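Tube-forming protein in Mycobacterial Envelpe, TiME (Mycolicibacterium smegmatis, PDB 7CU9) probably forms an envelope-spanning tube in the mycobacterial outer envelope that may serve protein secretion. Local coordinates at residues T123-F128 with Q143-D148. Residues are numbered along the deposited sequence; the frame is centred on the assembly and turned at random.
Sequences TEVWTF and QEAGTD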
loop_
_atom_site.group_PDB
_atom_site.type_symbol
_atom_site.label_atom_id
_atom_site.label_comp_id
_atom_site.label_asym_id
_atom_site.label_seq_id
_atom_site.Cartn_x
_atom_site.Cartn_y
_atom_site.Cartn_z
ATOM N N THR B 123 14.730 -5.192 20.774
ATOM C CA THR B 123 15.657 -4.260 20.081
ATOM C C THR B 123 15.360 -4.316 18.583
ATOM O O THR B 123 15.181 -5.429 18.061
ATOM C CB THR B 123 17.125 -4.594 20.366
ATOM O OG1 THR B 123 17.303 -4.595 21.782
ATOM C CG2 THR B 123 18.085 -3.609 19.734
ATOM N N GLU B 124 15.289 -3.154 17.932
ATOM C CA GLU B 124 15.149 -3.034 16.460
ATOM C C GLU B 124 16.299 -2.173 15.944
ATOM O O GLU B 124 16.740 -1.276 16.678
ATOM C CB GLU B 124 13.808 -2.407 16.087
ATOM C CG GLU B 124 12.610 -3.244 16.494
ATOM C CD GLU B 124 11.269 -2.580 16.241
ATOM O OE1 GLU B 124 11.242 -1.344 16.051
ATOM O OE2 GLU B 124 10.250 -3.300 16.251
ATOM N N VAL B 125 16.780 -2.455 14.736
ATOM C CA VAL B 125 17.844 -1.648 14.077
ATOM C C VAL B 125 17.204 -0.947 12.882
ATOM O O VAL B 125 16.571 -1.638 12.062
ATOM C CB VAL B 125 19.046 -2.516 13.669
ATOM C CG1 VAL B 125 20.090 -1.713 12.910
ATOM C CG2 VAL B 125 19.656 -3.198 14.883
ATOM N N TRP B 126 17.319 0.380 12.834
ATOM C CA TRP B 126 16.684 1.227 11.796
ATOM C C TRP B 126 17.743 2.076 11.101
ATOM O O TRP B 126 18.636 2.599 11.791
ATOM C CB TRP B 126 15.589 2.105 12.407
ATOM C CG TRP B 126 14.398 1.336 12.879
ATOM C CD1 TRP B 126 14.206 0.808 14.122
ATOM C CD2 TRP B 126 13.228 0.997 12.113
ATOM N NE1 TRP B 126 12.994 0.178 14.185
ATOM C CE2 TRP B 126 12.371 0.275 12.969
ATOM C CE3 TRP B 126 12.812 1.244 10.800
ATOM C CZ2 TRP B 126 11.129 -0.201 12.550
ATOM C CZ3 TRP B 126 11.589 0.767 10.384
ATOM C CH2 TRP B 126 10.759 0.056 11.250
ATOM N N THR B 127 17.604 2.213 9.785
ATOM C CA THR B 127 18.429 3.091 8.922
ATOM C C THR B 127 17.591 4.305 8.524
ATOM O O THR B 127 16.504 4.117 7.931
ATOM C CB THR B 127 18.934 2.338 7.690
ATOM O OG1 THR B 127 19.713 1.248 8.186
ATOM C CG2 THR B 127 19.751 3.216 6.770
ATOM N N PHE B 128 18.091 5.500 8.823
ATOM C CA PHE B 128 17.370 6.777 8.618
ATOM C C PHE B 128 17.863 7.470 7.351
ATOM O O PHE B 128 19.085 7.543 7.123
ATOM C CB PHE B 128 17.554 7.671 9.840
ATOM C CG PHE B 128 16.869 7.132 11.065
ATOM C CD1 PHE B 128 17.505 6.227 11.898
ATOM C CD2 PHE B 128 15.571 7.506 11.367
ATOM C CE1 PHE B 128 16.857 5.714 13.011
ATOM C CE2 PHE B 128 14.927 6.992 12.481
ATOM C CZ PHE B 128 15.568 6.099 13.302
ATOM N N GLN B 143 14.153 2.571 7.708
ATOM C CA GLN B 143 14.056 1.206 7.145
ATOM C C GLN B 143 14.591 0.226 8.184
ATOM O O GLN B 143 15.686 0.477 8.726
ATOM C CB GLN B 143 14.851 1.092 5.852
ATOM C CG GLN B 143 14.792 -0.306 5.255
ATOM C CD GLN B 143 15.128 -0.338 3.787
ATOM O OE1 GLN B 143 15.526 0.661 3.192
ATOM N NE2 GLN B 143 14.955 -1.502 3.186
ATOM N N GLU B 144 13.846 -0.843 8.457
ATOM C CA GLU B 144 14.275 -1.856 9.449
ATOM C C GLU B 144 15.342 -2.734 8.793
ATOM O O GLU B 144 15.101 -3.239 7.678
ATOM C CB GLU B 144 13.086 -2.658 9.972
ATOM C CG GLU B 144 13.463 -3.560 11.131
ATOM C CD GLU B 144 12.296 -4.172 11.880
ATOM O OE1 GLU B 144 11.182 -4.192 11.329
ATOM O OE2 GLU B 144 12.510 -4.623 13.022
ATOM N N ALA B 145 16.495 -2.867 9.448
ATOM C CA ALA B 145 17.680 -3.584 8.926
ATOM C C ALA B 145 17.281 -5.004 8.512
ATOM O O ALA B 145 16.566 -5.673 9.289
ATOM C CB ALA B 145 18.775 -3.595 9.965
ATOM N N GLY B 146 17.706 -5.421 7.315
ATOM C CA GLY B 146 17.496 -6.780 6.778
ATOM C C GLY B 146 16.072 -7.022 6.307
ATOM O O GLY B 146 15.723 -8.197 6.071
ATOM N N THR B 147 15.260 -5.968 6.162
ATOM C CA THR B 147 13.842 -6.068 5.721
ATOM C C THR B 147 13.564 -5.017 4.645
ATOM O O THR B 147 14.392 -4.106 4.473
ATOM C CB THR B 147 12.854 -5.876 6.879
ATOM O OG1 THR B 147 12.701 -4.471 7.090
ATOM C CG2 THR B 147 13.283 -6.552 8.163
ATOM N N ASP B 148 12.412 -5.134 3.987
ATOM C CA ASP B 148 11.883 -4.107 3.053
ATOM C C ASP B 148 10.846 -3.248 3.786
ATOM O O ASP B 148 10.066 -2.569 3.105
ATOM C CB ASP B 148 11.303 -4.751 1.793
ATOM C CG ASP B 148 10.097 -5.646 2.025
ATOM O OD1 ASP B 148 9.783 -5.929 3.199
ATOM O OD2 ASP B 148 9.478 -6.058 1.021
HETATM O O HOH W 1 9.017 -3.375 13.206
HETATM O O HOH W 2 15.327 -4.815 13.691
HETATM O O HOH W 3 18.199 -0.694 8.142
#
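Thr127 and Gln143 form an antiparallel hydrogen-bonded pair. Thr127 N donates to Gln143 O at 2.8 Å, and Gln143 N returns a bond to Thr127 O. Two residues along, past the non-hydrogen-bonded pair Trp126 and Glu144, Ala145 N gives a nearly straight bond to Val125 O (2.9 Å, 176° at the hydrogen). Strand 137-144 ends at Glu144, where a type II turn to Thr147 begins. Both Thr147 N and Thr147 OG1 donate to Glu144 O, from the same face of its carbonyl. Gln143 NE2 adds a bond to Thr147 O, lying in that carbonyl's plane.

Trp126 and Glu144 make the main side-chain contact. Glu144 CB sits over the face of the six-membered ring of Trp126, 3.8 Å from the centroid, in a CH-pi contact. At the indole edge, Trp126 NE1 donates to Glu124 OE1 at 3.0 Å. This oxygen lies in the ring plane, but the indole nitrogen meets it from 37° out of the carboxylate plane. The bond should restrict rotation of the indole. Lys142 adds a cation-pi contact to the ring.

Glu144 has CG anti to its backbone N (chi1 -172°), and its extended chain runs across the tryptophan toward Glu124. The two carboxylates come close, with 4.2 Å between Glu124 OE2 and Glu144 OE2. One water donates to Glu124 OE2 and Glu144 OE1, which probably eases the repulsion. Another joins Val125 N to Glu144 OE2. On the side of Thr127 and Gln143, Val125 CG1 packs against Ala145 CB, in the turn, at 3.7 Å, and Thr127 OG1 bonds to Thr113 OG1 of the neighbouring strand.

The arrangement is an antiparallel beta hairpin of strands 123-129 and 137-144, in which an aromatic ring packs on its non-hydrogen-bonded partner, within the antiparallel sheet of this PknH-like extracellular domain.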